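Long-range contacts in VgrG protein (PDB 4DTH), which probably cross-links host G-actin monomers covalently into oligomers through its actin cross-linking domain, which binds ATP and magnesium: residues Gly26-Leu31 / Thr88-Ser93; Thr167-Gln173 / Leu363-Glu367; Tyr235-Glu240 / Gln305-Tyr310. One frame throughout, in Å; residues are numbered along the deposited sequence.

Contact 1. Residues Gly26-Leu31 / Thr88-Ser93; sequences GIENEL and TVELVS. With MG (magnesium ion), chain E; ATP (adenosine-5'-triphosphate), chain B.
Thr-88 and Glu-30 reach each other through complementary torsions: the threonine hydroxyl sits between its backbone N and carbonyl carbon (chi1 59°), while Glu-30 runs out extended with CG trans to its backbone N (chi1 -166°). Thr-88 OG1 donates to Glu-30 OE1 at 2.7 Å, meeting the anti lone pair, and is also hydrogen-bonded to Met-64 N. At the other end of the pairing Ser-93 has a similar first torsion (chi1 75°), which turns OG back to accept from Ile-27 N at 2.8 Å. The hydroxyl thus takes a bond that a strand carbonyl would normally receive, and Ser-93 O instead accepts from O2' of ATP at 2.6 Å. Gly-26 CA approaches this same O2' of ATP to 3.1 Å. Ser-93 N donates to Ile-27 O, two backbone bonds link Asn-29 and Leu-91, and another runs from Leu-31 N to Val-89 O, joining the strands antiparallel. Water 1 continues the pairing, joining Leu-31 O to Val-89 N.

Glu-28, Glu-90 and Val-92 share one face. There Glu-28 OE2 binds magnesium at 2.6 Å; Glu-90, the other protein residue at this ion, holds OE1 at a long 2.9 Å from it, while its OE2 lies against Glu-28 CB. Val-92 CG1 packs on C3' of the ribose at 3.6 Å. On the reverse face Leu-31 CD2 touches Leu-91 CD1 at 3.9 Å, the two side chains crossing at about a right angle, beneath helix 101-124. Strand 173-180 pairs along the other edge of 26-30, and its Gln-174 joins Glu-28 and Glu-351 at a second magnesium. Glutamates projecting from an antiparallel sheet onto two metals beside ATP are consistent with a glutamine synthetase-like nucleotide site.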
loop_
_atom_site.group_PDB
_atom_site.type_symbol
_atom_site.label_atom_id
_atom_site.label_comp_id
_atom_site.label_asym_id
_atom_site.label_seq_id
_atom_site.Cartn_x
_atom_site.Cartn_y
_atom_site.Cartn_z
ATOM N N GLY A 26 -4.663 -1.041 7.415
ATOM C CA GLY A 26 -4.118 -2.300 6.935
ATOM C C GLY A 26 -2.629 -2.312 7.190
ATOM O O GLY A 26 -2.016 -1.248 7.330
ATOM N N ILE A 27 -2.038 -3.506 7.305
ATOM C CA ILE A 27 -0.602 -3.628 7.568
ATOM C C ILE A 27 0.040 -4.620 6.598
ATOM O O ILE A 27 -0.621 -5.545 6.127
ATOM C CB ILE A 27 -0.250 -3.953 9.055
ATOM C CG1 ILE A 27 -0.813 -5.341 9.490
ATOM C CG2 ILE A 27 -0.688 -2.819 10.018
ATOM C CD1 ILE A 27 -0.279 -5.900 10.850
ATOM N N GLU A 28 1.323 -4.402 6.301
ATOM C CA GLU A 28 2.147 -5.246 5.435
ATOM C C GLU A 28 3.350 -5.617 6.250
ATOM O O GLU A 28 3.952 -4.756 6.897
ATOM C CB GLU A 28 2.558 -4.514 4.157
ATOM C CG GLU A 28 1.404 -4.265 3.209
ATOM C CD GLU A 28 1.718 -3.260 2.120
ATOM O OE1 GLU A 28 1.997 -2.083 2.445
ATOM O OE2 GLU A 28 1.689 -3.655 0.935
ATOM N N ASN A 29 3.675 -6.904 6.276
ATOM C CA ASN A 29 4.712 -7.406 7.153
ATOM C C ASN A 29 5.557 -8.479 6.468
ATOM O O ASN A 29 5.134 -9.637 6.366
ATOM C CB ASN A 29 3.971 -7.976 8.375
ATOM C CG ASN A 29 4.798 -8.450 9.526
ATOM O OD1 ASN A 29 4.356 -9.308 10.301
ATOM N ND2 ASN A 29 5.956 -7.869 9.705
ATOM N N GLU A 30 6.751 -8.080 5.994
ATOM C CA GLU A 30 7.664 -9.000 5.312
ATOM C C GLU A 30 8.408 -9.837 6.349
ATOM O O GLU A 30 8.944 -9.303 7.314
ATOM C CB GLU A 30 8.631 -8.236 4.399
ATOM C CG GLU A 30 9.386 -9.105 3.407
ATOM C CD GLU A 30 10.438 -8.362 2.603
ATOM O OE1 GLU A 30 10.905 -8.927 1.591
ATOM O OE2 GLU A 30 10.788 -7.218 2.971
ATOM N N LEU A 31 8.403 -11.147 6.171
ATOM C CA LEU A 31 9.049 -12.054 7.119
ATOM C C LEU A 31 10.513 -12.295 6.783
ATOM O O LEU A 31 10.896 -12.279 5.611
ATOM C CB LEU A 31 8.310 -13.401 7.162
ATOM C CG LEU A 31 6.817 -13.396 7.501
ATOM C CD1 LEU A 31 6.279 -14.785 7.497
ATOM C CD2 LEU A 31 6.525 -12.724 8.861
ATOM N N THR A 88 10.385 -13.613 -1.057
ATOM C CA THR A 88 10.202 -13.431 0.379
ATOM C C THR A 88 8.673 -13.552 0.611
ATOM O O THR A 88 7.888 -13.445 -0.340
ATOM C CB THR A 88 10.738 -12.071 0.851
ATOM O OG1 THR A 88 10.060 -11.027 0.147
ATOM C CG2 THR A 88 12.249 -11.942 0.669
ATOM N N VAL A 89 8.273 -13.804 1.849
ATOM C CA VAL A 89 6.870 -13.925 2.224
ATOM C C VAL A 89 6.452 -12.647 2.930
ATOM O O VAL A 89 7.123 -12.189 3.860
ATOM C CB VAL A 89 6.588 -15.175 3.095
ATOM C CG1 VAL A 89 5.186 -15.129 3.705
ATOM C CG2 VAL A 89 6.781 -16.460 2.297
ATOM N N GLU A 90 5.323 -12.081 2.500
ATOM C CA GLU A 90 4.779 -10.897 3.133
ATOM C C GLU A 90 3.364 -11.186 3.622
ATOM O O GLU A 90 2.531 -11.682 2.856
ATOM C CB GLU A 90 4.798 -9.712 2.168
ATOM C CG GLU A 90 4.303 -8.419 2.802
ATOM C CD GLU A 90 4.250 -7.265 1.828
ATOM O OE1 GLU A 90 3.711 -7.453 0.714
ATOM O OE2 GLU A 90 4.724 -6.165 2.187
ATOM N N LEU A 91 3.106 -10.882 4.895
ATOM C CA LEU A 91 1.784 -11.058 5.504
ATOM C C LEU A 91 1.067 -9.722 5.371
ATOM O O LEU A 91 1.599 -8.688 5.785
ATOM C CB LEU A 91 1.874 -11.520 6.972
ATOM C CG LEU A 91 2.758 -12.755 7.268
ATOM C CD1 LEU A 91 2.614 -13.183 8.714
ATOM C CD2 LEU A 91 2.438 -13.921 6.324
ATOM N N VAL A 92 -0.090 -9.740 4.690
ATOM C CA VAL A 92 -0.849 -8.521 4.356
ATOM C C VAL A 92 -2.214 -8.598 5.028
ATOM O O VAL A 92 -3.029 -9.449 4.668
ATOM C CB VAL A 92 -0.959 -8.345 2.808
ATOM C CG1 VAL A 92 -1.753 -7.090 2.453
ATOM C CG2 VAL A 92 0.420 -8.303 2.152
ATOM N N SER A 93 -2.465 -7.735 6.018
ATOM C CA SER A 93 -3.735 -7.825 6.732
ATOM C C SER A 93 -4.943 -7.432 5.898
ATOM O O SER A 93 -4.822 -6.639 4.958
ATOM C CB SER A 93 -3.706 -6.994 8.014
ATOM O OG SER A 93 -3.815 -5.601 7.753
HETATM MG MG MG E . 1.541 -5.853 -0.380
HETATM P PG ATP B . 1.704 -1.530 -4.224
HETATM O O1G ATP B . 2.195 -0.507 -3.249
HETATM O O2G ATP B . 0.933 -0.884 -5.341
HETATM O O3G ATP B . 2.826 -2.329 -4.822
HETATM P PB ATP B . -0.129 -3.691 -3.704
HETATM O O1B ATP B . -0.858 -3.485 -4.972
HETATM O O2B ATP B . 0.735 -4.921 -3.841
HETATM O O3B ATP B . 0.729 -2.506 -3.412
HETATM P PA ATP B . -2.448 -3.218 -2.152
HETATM O O1A ATP B . -2.742 -2.181 -3.163
HETATM O O2A ATP B . -3.580 -4.248 -2.203
HETATM O O3A ATP B . -1.163 -3.888 -2.494
HETATM O "O5'" ATP B . -2.354 -2.520 -0.710
HETATM C "C5'" ATP B . -2.337 -3.408 0.420
HETATM C "C4'" ATP B . -2.397 -2.668 1.730
HETATM O "O4'" ATP B . -3.568 -1.802 1.763
HETATM C "C3'" ATP B . -2.541 -3.587 2.945
HETATM O "O3'" ATP B . -1.863 -3.083 4.093
HETATM C "C2'" ATP B . -4.050 -3.609 3.142
HETATM O "O2'" ATP B . -4.460 -4.071 4.419
HETATM C "C1'" ATP B . -4.350 -2.144 2.898
HETATM N N9 ATP B . -5.752 -1.797 2.650
HETATM C C8 ATP B . -6.560 -2.276 1.654
HETATM N N7 ATP B . -7.771 -1.772 1.675
HETATM C C5 ATP B . -7.759 -0.907 2.760
HETATM C C6 ATP B . -8.732 -0.051 3.315
HETATM N N6 ATP B . -9.974 0.084 2.832
HETATM N N1 ATP B . -8.375 0.690 4.389
HETATM C C2 ATP B . -7.134 0.580 4.870
HETATM N N3 ATP B . -6.136 -0.185 4.434
HETATM C C4 ATP B . -6.511 -0.917 3.369
HETATM O O HOH W 1 10.208 -14.240 3.727
#

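Contact 2. Residues Thr167-Gln173 / Leu363-Glu367; sequences TMTPSGQ and LPKTE. With SO4 (sulfate ion), chain I.
Met-168 and Gln-173 pack against Pro-364 and its neighbours where two irregular segments meet beside strand 24-30, a loop-to-loop contact alongside the sheet. Direct hydrogen bonds tie it at two places. Met-168 N donates to Thr-366 OG1 at 3.0 Å; the hydroxyl lies trans to its own carbonyl carbon (chi1 -63°), facing the other segment. Gln-173 NE2 gives a fairly straight bond of 3.0 Å to Pro-364 O, lying in the planes of both the side-chain amide and the carbonyl.

Two waters double these links. Water 2 bridges Met-168 O and Thr-366 N, and water 3 donates to both Gln-173 OE1 and Pro-364 O, so the proline carbonyl accepts two bonds and both ends of the glutamine amide are engaged.

Van der Waals contacts fill out the interface. Met-168, bent at its last torsion, sets SD 3.6 Å from Pro-364 CG, crossing the ring at about a right angle, with Leu-112 and Ala-115 of helix 101-124 also touching the methionine. Leu-363 CD1 rests 3.7 Å from Gln-173 CD. Thr-167 CG2 meets Thr-366 CG2 at 3.8 Å.

Turn bonds from Gly-172 N to Thr-169 O and from Gln-173 N to Pro-170 O shape the first segment. Its bend holds a sulfate, probably from the crystallisation liquor, whose O3 accepts from Ser-171 N and Ser-171 OG. Thr-169 OG1 donates to the same sulfate O3 at 2.7 Å.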
loop_
_atom_site.group_PDB
_atom_site.type_symbol
_atom_site.label_atom_id
_atom_site.label_comp_id
_atom_site.label_asym_id
_atom_site.label_seq_id
_atom_site.Cartn_x
_atom_site.Cartn_y
_atom_site.Cartn_z
ATOM N N THR A 167 10.985 -14.264 11.879
ATOM C CA THR A 167 10.876 -12.966 12.521
ATOM C C THR A 167 10.289 -11.860 11.664
ATOM O O THR A 167 10.132 -11.997 10.457
ATOM C CB THR A 167 12.263 -12.538 13.079
ATOM O OG1 THR A 167 13.184 -12.457 11.985
ATOM C CG2 THR A 167 12.800 -13.512 14.177
ATOM N N MET A 168 9.981 -10.744 12.322
ATOM C CA MET A 168 9.469 -9.526 11.691
ATOM C C MET A 168 10.230 -8.336 12.273
ATOM O O MET A 168 10.755 -8.432 13.390
ATOM C CB MET A 168 7.944 -9.398 11.839
ATOM C CG MET A 168 7.415 -9.890 13.145
ATOM S SD MET A 168 5.665 -10.259 13.141
ATOM C CE MET A 168 5.642 -11.949 12.547
ATOM N N THR A 169 10.372 -7.247 11.494
ATOM C CA THR A 169 11.155 -6.071 11.904
ATOM C C THR A 169 10.573 -4.783 11.305
ATOM O O THR A 169 9.977 -4.873 10.228
ATOM C CB THR A 169 12.645 -6.322 11.561
ATOM O OG1 THR A 169 13.496 -5.443 12.297
ATOM C CG2 THR A 169 12.947 -6.273 10.059
ATOM N N PRO A 170 10.743 -3.579 11.933
ATOM C CA PRO A 170 10.167 -2.351 11.338
ATOM C C PRO A 170 10.524 -2.103 9.876
ATOM O O PRO A 170 9.650 -1.661 9.130
ATOM C CB PRO A 170 10.680 -1.237 12.260
ATOM C CG PRO A 170 10.834 -1.911 13.581
ATOM C CD PRO A 170 11.387 -3.271 13.228
ATOM N N SER A 171 11.769 -2.432 9.448
ATOM C CA SER A 171 12.170 -2.278 8.044
ATOM C C SER A 171 11.374 -3.169 7.078
ATOM O O SER A 171 11.362 -2.895 5.882
ATOM C CB SER A 171 13.681 -2.461 7.855
ATOM O OG SER A 171 14.123 -3.790 8.067
ATOM N N GLY A 172 10.716 -4.216 7.592
ATOM C CA GLY A 172 9.873 -5.070 6.757
ATOM C C GLY A 172 8.402 -4.715 6.886
ATOM O O GLY A 172 7.544 -5.410 6.336
ATOM N N GLN A 173 8.096 -3.613 7.596
ATOM C CA GLN A 173 6.721 -3.230 7.887
ATOM C C GLN A 173 6.230 -1.910 7.326
ATOM O O GLN A 173 6.932 -0.896 7.379
ATOM C CB GLN A 173 6.487 -3.253 9.405
ATOM C CG GLN A 173 6.622 -4.657 10.008
ATOM C CD GLN A 173 6.518 -4.711 11.513
ATOM O OE1 GLN A 173 6.851 -3.766 12.239
ATOM N NE2 GLN A 173 6.116 -5.864 12.020
ATOM N N LEU A 363 1.332 -2.765 14.693
ATOM C CA LEU A 363 2.250 -3.731 14.104
ATOM C C LEU A 363 2.712 -4.811 15.080
ATOM O O LEU A 363 3.031 -4.504 16.233
ATOM C CB LEU A 363 3.463 -3.000 13.477
ATOM C CG LEU A 363 3.310 -2.380 12.059
ATOM C CD1 LEU A 363 3.075 -3.439 10.976
ATOM C CD2 LEU A 363 2.242 -1.290 12.011
ATOM N N PRO A 364 2.763 -6.083 14.630
ATOM C CA PRO A 364 3.259 -7.148 15.515
ATOM C C PRO A 364 4.763 -7.037 15.722
ATOM O O PRO A 364 5.491 -6.603 14.821
ATOM C CB PRO A 364 2.886 -8.433 14.775
ATOM C CG PRO A 364 2.839 -8.047 13.336
ATOM C CD PRO A 364 2.440 -6.598 13.279
ATOM N N LYS A 365 5.222 -7.411 16.921
ATOM C CA LYS A 365 6.639 -7.344 17.284
ATOM C C LYS A 365 7.112 -8.732 17.707
ATOM O O LYS A 365 6.508 -9.304 18.613
ATOM C CB LYS A 365 6.861 -6.330 18.447
ATOM C CG LYS A 365 5.748 -5.277 18.650
ATOM C CD LYS A 365 4.762 -5.625 19.809
ATOM C CE LYS A 365 3.589 -4.662 19.899
ATOM N NZ LYS A 365 2.690 -4.985 21.046
ATOM N N THR A 366 8.192 -9.275 17.069
ATOM C CA THR A 366 8.741 -10.588 17.452
ATOM C C THR A 366 9.236 -10.505 18.913
ATOM O O THR A 366 9.954 -9.573 19.269
ATOM C CB THR A 366 9.905 -11.029 16.528
ATOM O OG1 THR A 366 9.437 -11.195 15.197
ATOM C CG2 THR A 366 10.560 -12.343 16.980
ATOM N N GLU A 367 8.833 -11.481 19.725
ATOM C CA GLU A 367 9.233 -11.563 21.124
ATOM C C GLU A 367 10.641 -12.102 21.257
ATOM O O GLU A 367 10.977 -13.141 20.686
HETATM S S SO4 I . 15.060 -2.203 11.442
HETATM O O1 SO4 I . 14.351 -0.916 11.537
HETATM O O2 SO4 I . 15.494 -2.611 12.780
HETATM O O3 SO4 I . 14.159 -3.226 10.909
HETATM O O4 SO4 I . 16.225 -2.054 10.554
HETATM O O HOH W 2 10.009 -7.367 15.749
HETATM O O HOH W 3 7.201 -3.973 14.978
#

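Contact 3. Residues Tyr235-Glu240 / Gln305-Tyr310; sequences YLKTAE and QLQSRY. With SO4 (sulfate ion), chain J.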
loop_
_atom_site.group_PDB
_atom_site.type_symbol
_atom_site.label_atom_id
_atom_site.label_comp_id
_atom_site.label_asym_id
_atom_site.label_seq_id
_atom_site.Cartn_x
_atom_site.Cartn_y
_atom_site.Cartn_z
ATOM N N TYR A 235 0.149 17.073 -7.249
ATOM C CA TYR A 235 0.655 17.459 -8.573
ATOM C C TYR A 235 2.037 18.104 -8.468
ATOM O O TYR A 235 2.930 17.751 -9.238
ATOM C CB TYR A 235 -0.316 18.418 -9.291
ATOM C CG TYR A 235 -1.573 17.807 -9.881
ATOM C CD1 TYR A 235 -2.244 16.767 -9.235
ATOM C CD2 TYR A 235 -2.164 18.352 -11.016
ATOM C CE1 TYR A 235 -3.454 16.271 -9.724
ATOM C CE2 TYR A 235 -3.362 17.852 -11.523
ATOM C CZ TYR A 235 -4.019 16.834 -10.858
ATOM O OH TYR A 235 -5.182 16.340 -11.391
ATOM N N LEU A 236 2.217 19.031 -7.495
ATOM C CA LEU A 236 3.489 19.720 -7.273
ATOM C C LEU A 236 4.578 18.755 -6.817
ATOM O O LEU A 236 5.698 18.836 -7.317
ATOM C CB LEU A 236 3.343 20.888 -6.277
ATOM C CG LEU A 236 2.501 22.083 -6.734
ATOM C CD1 LEU A 236 2.450 23.148 -5.634
ATOM C CD2 LEU A 236 3.023 22.686 -8.043
ATOM N N LYS A 237 4.248 17.826 -5.897
ATOM C CA LYS A 237 5.200 16.814 -5.434
ATOM C C LYS A 237 5.626 15.884 -6.583
ATOM O O LYS A 237 6.810 15.544 -6.683
ATOM C CB LYS A 237 4.644 16.010 -4.241
ATOM C CG LYS A 237 5.633 14.992 -3.655
ATOM C CD LYS A 237 6.846 15.648 -2.991
ATOM C CE LYS A 237 7.684 14.622 -2.275
ATOM N NZ LYS A 237 8.810 15.284 -1.572
ATOM N N THR A 238 4.663 15.494 -7.454
ATOM C CA THR A 238 4.962 14.630 -8.604
ATOM C C THR A 238 5.965 15.340 -9.528
ATOM O O THR A 238 6.942 14.723 -9.957
ATOM C CB THR A 238 3.681 14.176 -9.309
ATOM O OG1 THR A 238 2.876 13.467 -8.364
ATOM C CG2 THR A 238 3.972 13.244 -10.494
ATOM N N ALA A 239 5.735 16.640 -9.801
ATOM C CA ALA A 239 6.633 17.437 -10.628
ATOM C C ALA A 239 8.023 17.531 -9.971
ATOM O O ALA A 239 9.033 17.318 -10.649
ATOM C CB ALA A 239 6.041 18.818 -10.861
ATOM N N GLU A 240 8.068 17.747 -8.630
ATOM C CA GLU A 240 9.337 17.800 -7.889
ATOM C C GLU A 240 10.104 16.487 -8.025
ATOM O O GLU A 240 11.305 16.506 -8.328
ATOM C CB GLU A 240 9.079 18.129 -6.403
ATOM C CG GLU A 240 10.322 18.118 -5.522
ATOM C CD GLU A 240 10.012 17.958 -4.046
ATOM O OE1 GLU A 240 9.481 18.916 -3.439
ATOM O OE2 GLU A 240 10.277 16.865 -3.497
ATOM N N GLN A 305 -0.523 26.926 -10.626
ATOM C CA GLN A 305 0.301 26.530 -9.477
ATOM C C GLN A 305 1.517 25.727 -9.973
ATOM O O GLN A 305 2.632 25.956 -9.507
ATOM C CB GLN A 305 -0.514 25.730 -8.454
ATOM C CG GLN A 305 -1.683 26.520 -7.856
ATOM C CD GLN A 305 -1.266 27.648 -6.943
ATOM O OE1 GLN A 305 -0.162 27.666 -6.372
ATOM N NE2 GLN A 305 -2.147 28.628 -6.790
ATOM N N LEU A 306 1.305 24.830 -10.951
ATOM C CA LEU A 306 2.417 24.088 -11.554
ATOM C C LEU A 306 3.280 25.039 -12.396
ATOM O O LEU A 306 4.504 25.048 -12.259
ATOM C CB LEU A 306 1.883 22.965 -12.453
ATOM C CG LEU A 306 1.420 21.672 -11.764
ATOM C CD1 LEU A 306 0.476 20.893 -12.662
ATOM C CD2 LEU A 306 2.618 20.779 -11.387
ATOM N N GLN A 307 2.633 25.834 -13.259
ATOM C CA GLN A 307 3.300 26.750 -14.184
ATOM C C GLN A 307 4.097 27.905 -13.581
ATOM O O GLN A 307 4.936 28.487 -14.263
ATOM C CB GLN A 307 2.345 27.190 -15.299
ATOM C CG GLN A 307 2.008 26.019 -16.216
ATOM C CD GLN A 307 0.792 26.219 -17.084
ATOM O OE1 GLN A 307 0.578 27.275 -17.676
ATOM N NE2 GLN A 307 0.041 25.140 -17.294
ATOM N N SER A 308 3.864 28.212 -12.291
ATOM C CA SER A 308 4.624 29.269 -11.629
ATOM C C SER A 308 5.887 28.650 -10.995
ATOM O O SER A 308 6.790 29.372 -10.581
ATOM C CB SER A 308 3.764 29.979 -10.579
ATOM O OG SER A 308 3.377 29.065 -9.569
ATOM N N ARG A 309 5.965 27.308 -10.980
ATOM C CA ARG A 309 7.068 26.568 -10.353
ATOM C C ARG A 309 7.850 25.654 -11.283
ATOM O O ARG A 309 9.020 25.355 -11.004
ATOM C CB ARG A 309 6.506 25.693 -9.232
ATOM C CG ARG A 309 5.942 26.480 -8.062
ATOM C CD ARG A 309 5.212 25.552 -7.116
ATOM N NE ARG A 309 4.728 26.228 -5.907
ATOM C CZ ARG A 309 3.549 26.826 -5.804
ATOM N NH1 ARG A 309 2.734 26.888 -6.851
ATOM N NH2 ARG A 309 3.170 27.365 -4.655
ATOM N N TYR A 310 7.200 25.163 -12.342
ATOM C CA TYR A 310 7.806 24.184 -13.254
ATOM C C TYR A 310 7.648 24.599 -14.691
ATOM O O TYR A 310 6.777 25.416 -14.999
ATOM C CB TYR A 310 7.205 22.793 -13.020
ATOM C CG TYR A 310 7.493 22.282 -11.628
ATOM C CD1 TYR A 310 8.758 21.801 -11.288
ATOM C CD2 TYR A 310 6.539 22.379 -10.619
ATOM C CE1 TYR A 310 9.050 21.387 -9.989
ATOM C CE2 TYR A 310 6.821 21.970 -9.314
ATOM C CZ TYR A 310 8.077 21.477 -9.006
ATOM O OH TYR A 310 8.367 21.091 -7.725
HETATM S S SO4 J . 12.186 21.812 -7.265
HETATM O O1 SO4 J . 13.440 21.123 -7.570
HETATM O O2 SO4 J . 11.938 22.831 -8.286
HETATM O O3 SO4 J . 11.079 20.850 -7.255
HETATM O O4 SO4 J . 12.301 22.442 -5.941
#
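The ring of Tyr-310 carries Ala-239 CB over the centre of one face, a CH-pi contact with the methyl carbon 3.6 Å from the ring centroid and 12° off the normal. At the ring's edge, near its plane, lies O3 of a sulfate ion, probably from the crystallisation liquor, which accepts a bond of 2.8 Å from Tyr-310 OH; Lys-243 NZ, from helix 221-245, also holds this sulfate. The guanidinium of Arg-309 has Leu-236 CD1 above one face, displaced toward the rim and 3.8 Å from Arg-309 CZ, while Gln-305 CA sits in plane at its edge. The ring of Tyr-235 is touched at its edge by Leu-306 CD1, and stacks with Phe-322 of helix 312-323.

Two bonds fix the rotation of the guanidinium. From nearly within its plane, Arg-309 NH1 donates to Gln-305 O at 2.8 Å and to Gln-305 OE1 at 3.0 Å, so backbone and side chain of one residue hold it flat against the leucine. The extended arginine chain crosses Leu-236 at about a right angle, with Arg-309 CD 3.7 Å from Leu-236 CD2. That same methyl is wedged among Gln-305 O, Leu-306 CD2 and Tyr-310 CE2 as well. Glu-240 CB borders Tyr-310 OH at 3.3 Å. The Glu-240 carboxylate turns back along its own helix into a salt bridge with Lys-237 NZ.

No hydrogen bond crosses between the two segments. The arrangement is apolar and CH-pi packing of helix 221-245 against the C-terminal end of helix 292-307 and the turn after it, within the mainly helical part of the domain.

Contacts 1 and 2 adjoin, their centres about 10 Å apart: Glu-30 N probably bonds to Gly-172 O at 2.8 Å, and Pro-364 touches both Ile-27 and Asn-29. Strand 24-30 and helix 101-124 are common to their surroundings, so the 167-173 and 363-367 loops flank strand 24-30, which carries ligands of ATP and magnesium. Contact 3 lies among helices, its centre about 34 Å from that of contact 1 and about 37 Å from that of contact 2, on the opposite side of the chain's centre from the latter. Along the sequence contact 1 closes first; contact 2 then brackets contact 3, so the chain leaves the nucleotide-binding sheet, builds the helical region and returns.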